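Local coordinates for phosphotransferase system, mannose/fructose/N-acetylgalactosamine-specific component IIB (Thermoanaerobacter tengcongensis, PDB 3LFJ), which probably passes a phosphoryl group from a phosphohistidine on to an incoming sugar, as a cytoplasmic IIB component of a mannose/fructose/N-acetylgalactosamine-type phosphotransferase system, at residues F104-I107 and D108-K111; Q165-P168 and D169-K172; A59-E62 and F63-N66. All coordinates share one frame; numbering follows the deposited sequence.

Interaction 1 of 3, residues F104-I107 and D108-K111; sequences FKNI and DTCK
Phe104 turns one ring face to Cys110, and Asn106 turns its carboxamide oxygen to Thr109; these two side-chain pairs mark the entry into helix 107-115. Over the ring, Cys110 CA stands 3.9 Å from the Phe104 ring centroid and 18° off the normal, a CH-pi contact displaced toward the rim. On the same face Cys110 SG, anti to its own N (chi1 -180°), lies 4.4 Å from the Phe104 centroid, over the CE2 side, as a sulfur-aromatic contact. At the ring edge, near its plane, Thr109 CG2 comes to 3.9 Å from Phe104 CD1.

Asn106 folds its carboxamide back over the helix start, CG lying between its own N and carbonyl carbon (chi1 48°). Asn106 OD1 then takes two donors from one residue: Thr109 N at 3.0 Å, almost in line with the CG-OD1 bond, and Thr109 OG1, the donor at 2.7 Å, from a wider angle. The first full helical turn is closed by Lys111 N donating to Ile107 O at 2.8 Å. The ring also packs on Ile29, Ile54 and Ile120, which places it in the buried core beneath the helix. This is a classic asparagine N-cap, set where strand 98-104, inside the parallel part of the mixed sheet, passes into its following helix, the beta-to-alpha junction of an alpha/beta fold.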
loop_
_atom_site.group_PDB
_atom_site.type_symbol
_atom_site.label_atom_id
_atom_site.label_comp_id
_atom_site.label_asym_id
_atom_site.label_seq_id
_atom_site.Cartn_x
_atom_site.Cartn_y
_atom_site.Cartn_z
ATOM N N PHE A 104 -1.812 0.598 2.498
ATOM C CA PHE A 104 -3.177 1.074 2.195
ATOM C C PHE A 104 -4.117 -0.097 2.145
ATOM O O PHE A 104 -3.734 -1.191 1.769
ATOM C CB PHE A 104 -3.229 1.758 0.807
ATOM C CG PHE A 104 -2.323 2.916 0.674
ATOM C CD1 PHE A 104 -2.757 4.181 1.029
ATOM C CD2 PHE A 104 -1.012 2.756 0.206
ATOM C CE1 PHE A 104 -1.908 5.291 0.910
ATOM C CE2 PHE A 104 -0.159 3.863 0.090
ATOM C CZ PHE A 104 -0.608 5.128 0.435
ATOM N N LYS A 105 -5.376 0.144 2.489
ATOM C CA LYS A 105 -6.396 -0.872 2.330
ATOM C C LYS A 105 -6.867 -1.010 0.871
ATOM O O LYS A 105 -7.287 -2.086 0.448
ATOM C CB LYS A 105 -7.586 -0.506 3.225
ATOM C CG LYS A 105 -8.596 -1.607 3.446
ATOM C CD LYS A 105 -9.688 -1.062 4.368
ATOM C CE LYS A 105 -10.716 -2.131 4.690
ATOM N NZ LYS A 105 -11.779 -1.527 5.581
ATOM N N ASN A 106 -6.812 0.078 0.107
ATOM C CA ASN A 106 -7.376 0.060 -1.233
ATOM C C ASN A 106 -6.687 1.048 -2.167
ATOM O O ASN A 106 -5.991 1.969 -1.726
ATOM C CB ASN A 106 -8.898 0.341 -1.153
ATOM C CG ASN A 106 -9.227 1.531 -0.284
ATOM O OD1 ASN A 106 -8.748 2.634 -0.521
ATOM N ND2 ASN A 106 -10.065 1.312 0.734
ATOM N N ILE A 107 -6.911 0.835 -3.467
ATOM C CA ILE A 107 -6.332 1.672 -4.504
ATOM C C ILE A 107 -6.778 3.123 -4.409
ATOM O O ILE A 107 -5.960 4.038 -4.545
ATOM C CB ILE A 107 -6.630 1.092 -5.914
ATOM C CG1 ILE A 107 -5.874 -0.219 -6.101
ATOM C CG2 ILE A 107 -6.237 2.103 -6.992
ATOM C CD1 ILE A 107 -6.437 -1.092 -7.221
ATOM N N ASP A 108 -8.064 3.348 -4.133
ATOM C CA ASP A 108 -8.542 4.711 -4.057
ATOM C C ASP A 108 -7.816 5.576 -3.029
ATOM O O ASP A 108 -7.539 6.757 -3.263
ATOM C CB ASP A 108 -10.031 4.756 -3.781
ATOM C CG ASP A 108 -10.569 6.159 -3.888
ATOM O OD1 ASP A 108 -11.019 6.721 -2.869
ATOM O OD2 ASP A 108 -10.480 6.739 -4.999
ATOM N N THR A 109 -7.513 5.004 -1.865
ATOM C CA THR A 109 -6.848 5.792 -0.849
ATOM C C THR A 109 -5.422 6.111 -1.283
ATOM O O THR A 109 -4.930 7.211 -1.059
ATOM C CB THR A 109 -6.890 5.088 0.517
ATOM O OG1 THR A 109 -8.263 4.841 0.881
ATOM C CG2 THR A 109 -6.240 5.947 1.590
ATOM N N CYS A 110 -4.779 5.150 -1.944
ATOM C CA CYS A 110 -3.457 5.392 -2.495
ATOM C C CYS A 110 -3.515 6.518 -3.541
ATOM O O CYS A 110 -2.703 7.441 -3.508
ATOM C CB CYS A 110 -2.889 4.100 -3.080
ATOM S SG CYS A 110 -1.242 4.323 -3.783
ATOM N N LYS A 111 -4.502 6.462 -4.432
ATOM C CA LYS A 111 -4.675 7.518 -5.438
ATOM C C LYS A 111 -4.855 8.884 -4.783
ATOM O O LYS A 111 -4.237 9.865 -5.188
ATOM C CB LYS A 111 -5.847 7.207 -6.377
ATOM C CG LYS A 111 -6.237 8.375 -7.304
ATOM C CD LYS A 111 -7.475 8.006 -8.119
ATOM C CE LYS A 111 -7.563 8.773 -9.430
ATOM N NZ LYS A 111 -7.544 10.243 -9.262
#

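Interaction 2 of 3, residues Q165-P168 and D169-K172; sequences QMIP and DSEK
Ser170 reaches back across the loop to Ile167, and its OG accepts from Ile167 N at 3.0 Å with an almost straight N-H...O angle of 176°. The serine oxygen gets there by sitting between its own N and carbonyl carbon (chi1 67°), a placement that also brings Ser170 OG 3.5 Å from Ile167 CG1. In the main chain Ser170 N donates to Ile167 O at 3.1 Å, from well above the carbonyl plane. This bond closes a type I beta turn, Ile167 to Ser170, which the Ser170 hydroxyl braces, in the connection between strands 161-164 and 173-174. Gln165, the buried member, stretches its extended side chain along the inside of the loop; Gln165 NE2 donates to Ser170 O at 3.0 Å, the acceptor lying close to the amide plane. A water completes the inner network, accepting from Met166 N, donating to Glu171 O and hydrogen-bonding to Ser170 OG. Pro168 and Ile167 pack on Arg41 of helix 38-43.

The outer side is looser. Lys172, in one of two conformers, passes obliquely by the Gln165 amide; its water link to Gln165 OE1 is weak and doubtful, and it also makes a cation-pi contact with Tyr163. Asp169 and Glu171 are exposed.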
loop_
_atom_site.group_PDB
_atom_site.type_symbol
_atom_site.label_atom_id
_atom_site.label_comp_id
_atom_site.label_asym_id
_atom_site.label_seq_id
_atom_site.Cartn_x
_atom_site.Cartn_y
_atom_site.Cartn_z
ATOM N N GLN A 165 2.249 -8.793 -5.882
ATOM C CA GLN A 165 3.090 -9.762 -5.189
ATOM C C GLN A 165 2.605 -9.940 -3.761
ATOM O O GLN A 165 2.485 -8.969 -3.002
ATOM C CB GLN A 165 4.558 -9.336 -5.185
ATOM C CG GLN A 165 5.501 -10.466 -4.777
ATOM C CD GLN A 165 6.954 -10.033 -4.759
ATOM O OE1 GLN A 165 7.264 -8.849 -4.632
ATOM N NE2 GLN A 165 7.859 -11.000 -4.897
ATOM N N MET A 166 2.327 -11.176 -3.374
ATOM C CA MET A 166 1.716 -11.424 -2.080
ATOM C C MET A 166 2.723 -11.258 -0.937
ATOM O O MET A 166 2.478 -10.516 0.020
ATOM C CB MET A 166 1.091 -12.819 -2.068
ATOM C CG MET A 166 0.149 -13.045 -0.921
ATOM S SD MET A 166 -0.587 -14.683 -0.954
ATOM C CE MET A 166 0.873 -15.721 -0.798
ATOM N N ILE A 167 3.845 -11.974 -1.038
ATOM C CA ILE A 167 4.929 -11.894 -0.071
ATOM C C ILE A 167 6.254 -11.808 -0.826
ATOM O O ILE A 167 6.301 -12.001 -2.038
ATOM C CB ILE A 167 4.925 -13.075 0.920
ATOM C CG1 ILE A 167 4.850 -14.406 0.162
ATOM C CG2 ILE A 167 3.766 -12.929 1.914
ATOM C CD1 ILE A 167 4.791 -15.637 1.064
ATOM N N PRO A 168 7.336 -11.475 -0.116
ATOM C CA PRO A 168 8.563 -11.173 -0.858
ATOM C C PRO A 168 9.083 -12.295 -1.748
ATOM O O PRO A 168 9.751 -12.001 -2.742
ATOM C CB PRO A 168 9.559 -10.854 0.259
ATOM C CG PRO A 168 8.694 -10.248 1.328
ATOM C CD PRO A 168 7.427 -11.065 1.297
ATOM N N ASP A 169 8.766 -13.540 -1.417
ATOM C CA ASP A 169 9.308 -14.668 -2.170
ATOM C C ASP A 169 8.282 -15.314 -3.091
ATOM O O ASP A 169 8.560 -16.346 -3.712
ATOM C CB ASP A 169 9.896 -15.708 -1.209
ATOM C CG ASP A 169 11.169 -15.220 -0.542
ATOM O OD1 ASP A 169 11.763 -14.250 -1.055
ATOM O OD2 ASP A 169 11.564 -15.803 0.493
ATOM N N SER A 170 7.095 -14.720 -3.193
ATOM C CA SER A 170 6.085 -15.274 -4.094
ATOM C C SER A 170 6.098 -14.622 -5.485
ATOM O O SER A 170 6.868 -13.693 -5.734
ATOM C CB SER A 170 4.691 -15.251 -3.445
ATOM O OG SER A 170 4.217 -13.922 -3.260
ATOM N N GLU A 171 5.270 -15.133 -6.402
ATOM C CA GLU A 171 5.250 -14.626 -7.776
ATOM C C GLU A 171 4.963 -13.122 -7.902
ATOM O O GLU A 171 4.020 -12.594 -7.301
ATOM C CB GLU A 171 4.265 -15.410 -8.655
ATOM C CG GLU A 171 4.400 -15.080 -10.144
ATOM C CD GLU A 171 3.363 -15.781 -11.022
ATOM O OE1 GLU A 171 2.429 -16.404 -10.477
ATOM O OE2 GLU A 171 3.486 -15.696 -12.264
ATOM N N LYS A 172 5.791 -12.459 -8.701
ATOM C CA LYS A 172 5.642 -11.040 -8.989
ATOM C C LYS A 172 5.122 -10.862 -10.411
ATOM O O LYS A 172 5.721 -11.358 -11.372
ATOM C CB LYS A 172 6.984 -10.316 -8.828
ATOM C CG LYS A 172 6.928 -8.824 -9.125
ATOM C CD LYS A 172 8.308 -8.174 -9.050
ATOM C CE LYS A 172 8.897 -8.243 -7.644
ATOM N NZ LYS A 172 10.216 -7.553 -7.561
HETATM O O HOH W 1 9.305 -7.367 -4.266
HETATM O O HOH W 2 2.405 -13.356 -5.275
#

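Interaction 3 of 3, residues A59-E62 and F63-N66; sequences AVDE and FMKN
Helical bonding is interrupted at Asp61 between helix 56-60 and helix 62-70, then resumes, with Lys65 N donating to Asp61 O at 3.0 Å and Asn66 N to Glu62 O at 3.1 Å. Asp61 and Met64 run side by side in the same direction. With CG opposite its own N (chi1 -176°), the aspartate brings Asp61 OD1 to Met64 N at 3.0 Å; the N-H points straight at the oxygen (171°), which it meets from above the carboxylate plane. The other oxygen, Asp61 OD2, lies against the methionine chain, 3.5 Å from Met64 CG.

Lys65 reaches in the opposite sense, back over the break in helical bonding: Lys65 CG passes 3.2 Å from Asp61 O, and a bend at chi3 carries Lys65 NZ to Ala59 O at 3.0 Å, which it approaches from above the carbonyl plane. Glu62 comes across the lysine chain, and its OE1 makes a long salt bridge, 3.8 Å, to Lys65 NZ.

Chemically, the aspartate N-cap places negative charge at the start of helix 62-70, where it probably interacts favourably with the helix dipole, while the Lys65 ammonium bonds to the Ala59 carbonyl before the break and only loosely pairs with Glu62.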
loop_
_atom_site.group_PDB
_atom_site.type_symbol
_atom_site.label_atom_id
_atom_site.label_comp_id
_atom_site.label_asym_id
_atom_site.label_seq_id
_atom_site.Cartn_x
_atom_site.Cartn_y
_atom_site.Cartn_z
ATOM N N ALA A 59 -8.620 5.154 10.696
ATOM C CA ALA A 59 -8.169 6.243 11.545
ATOM C C ALA A 59 -9.104 6.538 12.688
ATOM O O ALA A 59 -8.665 7.032 13.735
ATOM C CB ALA A 59 -7.951 7.501 10.715
ATOM N N VAL A 60 -10.372 6.234 12.500
ATOM C CA VAL A 60 -11.342 6.477 13.577
ATOM C C VAL A 60 -11.787 5.213 14.294
ATOM O O VAL A 60 -12.561 5.321 15.252
ATOM C CB VAL A 60 -12.563 7.267 13.077
ATOM C CG1 VAL A 60 -12.104 8.624 12.530
ATOM C CG2 VAL A 60 -13.322 6.531 12.024
ATOM N N ASP A 61 -11.266 4.052 13.878
ATOM C CA ASP A 61 -11.713 2.730 14.354
ATOM C C ASP A 61 -10.747 2.211 15.414
ATOM O O ASP A 61 -9.723 1.602 15.098
ATOM C CB ASP A 61 -11.787 1.758 13.173
ATOM C CG ASP A 61 -12.321 0.388 13.548
ATOM O OD1 ASP A 61 -12.350 0.002 14.745
ATOM O OD2 ASP A 61 -12.726 -0.317 12.610
ATOM N N GLU A 62 -11.061 2.470 16.675
ATOM C CA GLU A 62 -10.129 2.120 17.738
ATOM C C GLU A 62 -9.966 0.611 17.896
ATOM O O GLU A 62 -8.875 0.149 18.222
ATOM C CB GLU A 62 -10.562 2.780 19.049
ATOM C CG GLU A 62 -10.425 4.315 19.011
ATOM C CD GLU A 62 -9.121 4.841 19.578
ATOM O OE1 GLU A 62 -8.045 4.249 19.324
ATOM O OE2 GLU A 62 -9.184 5.876 20.275
ATOM N N PHE A 63 -11.035 -0.143 17.652
ATOM C CA PHE A 63 -10.965 -1.587 17.787
ATOM C C PHE A 63 -9.956 -2.161 16.806
ATOM O O PHE A 63 -9.080 -2.955 17.182
ATOM C CB PHE A 63 -12.344 -2.213 17.566
ATOM C CG PHE A 63 -12.372 -3.699 17.784
ATOM C CD1 PHE A 63 -12.624 -4.225 19.037
ATOM C CD2 PHE A 63 -12.143 -4.572 16.723
ATOM C CE1 PHE A 63 -12.654 -5.593 19.239
ATOM C CE2 PHE A 63 -12.162 -5.932 16.924
ATOM C CZ PHE A 63 -12.417 -6.444 18.186
ATOM N N MET A 64 -10.070 -1.773 15.537
ATOM C CA MET A 64 -9.167 -2.339 14.543
ATOM C C MET A 64 -7.759 -1.754 14.646
ATOM O O MET A 64 -6.783 -2.429 14.323
ATOM C CB MET A 64 -9.731 -2.205 13.119
ATOM C CG MET A 64 -10.840 -3.216 12.826
ATOM S SD MET A 64 -10.534 -4.917 13.303
ATOM C CE MET A 64 -9.235 -5.376 12.155
ATOM N N LYS A 65 -7.634 -0.508 15.100
ATOM C CA LYS A 65 -6.298 0.021 15.336
ATOM C C LYS A 65 -5.567 -0.842 16.355
ATOM O O LYS A 65 -4.397 -1.152 16.164
ATOM C CB LYS A 65 -6.328 1.478 15.773
ATOM C CG LYS A 65 -6.642 2.417 14.623
ATOM C CD LYS A 65 -6.331 3.860 14.981
ATOM C CE LYS A 65 -7.422 4.470 15.813
ATOM N NZ LYS A 65 -7.098 5.913 16.047
ATOM N N ASN A 66 -6.272 -1.251 17.408
ATOM C CA ASN A 66 -5.655 -2.131 18.399
ATOM C C ASN A 66 -5.321 -3.495 17.803
ATOM O O ASN A 66 -4.223 -4.016 18.025
ATOM C CB ASN A 66 -6.548 -2.299 19.623
ATOM C CG ASN A 66 -5.923 -3.214 20.660
ATOM O OD1 ASN A 66 -4.820 -2.946 21.154
ATOM N ND2 ASN A 66 -6.615 -4.288 20.992
#

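Overall arrangement
From the N terminus, interaction 3 comes first, where the chain after strand 50-54 passes from helix 56-60 into helix 62-70. Interaction 1 follows at the end of strand 98-104, starting helix 107-115, and interaction 2 closes the loop from strand 161-164 to strand 173-174 at the antiparallel edge of the sheet. The three stand in series, neither nested nor crossing. None touches another: nearest atoms of interactions 1 and 3 are about 7 Å apart, those of 2 and 3 about 18 Å. Arg28 bridges two regions, its backbone bonding to Phe104 of interaction 1 and its side chain to Gln165 of interaction 2.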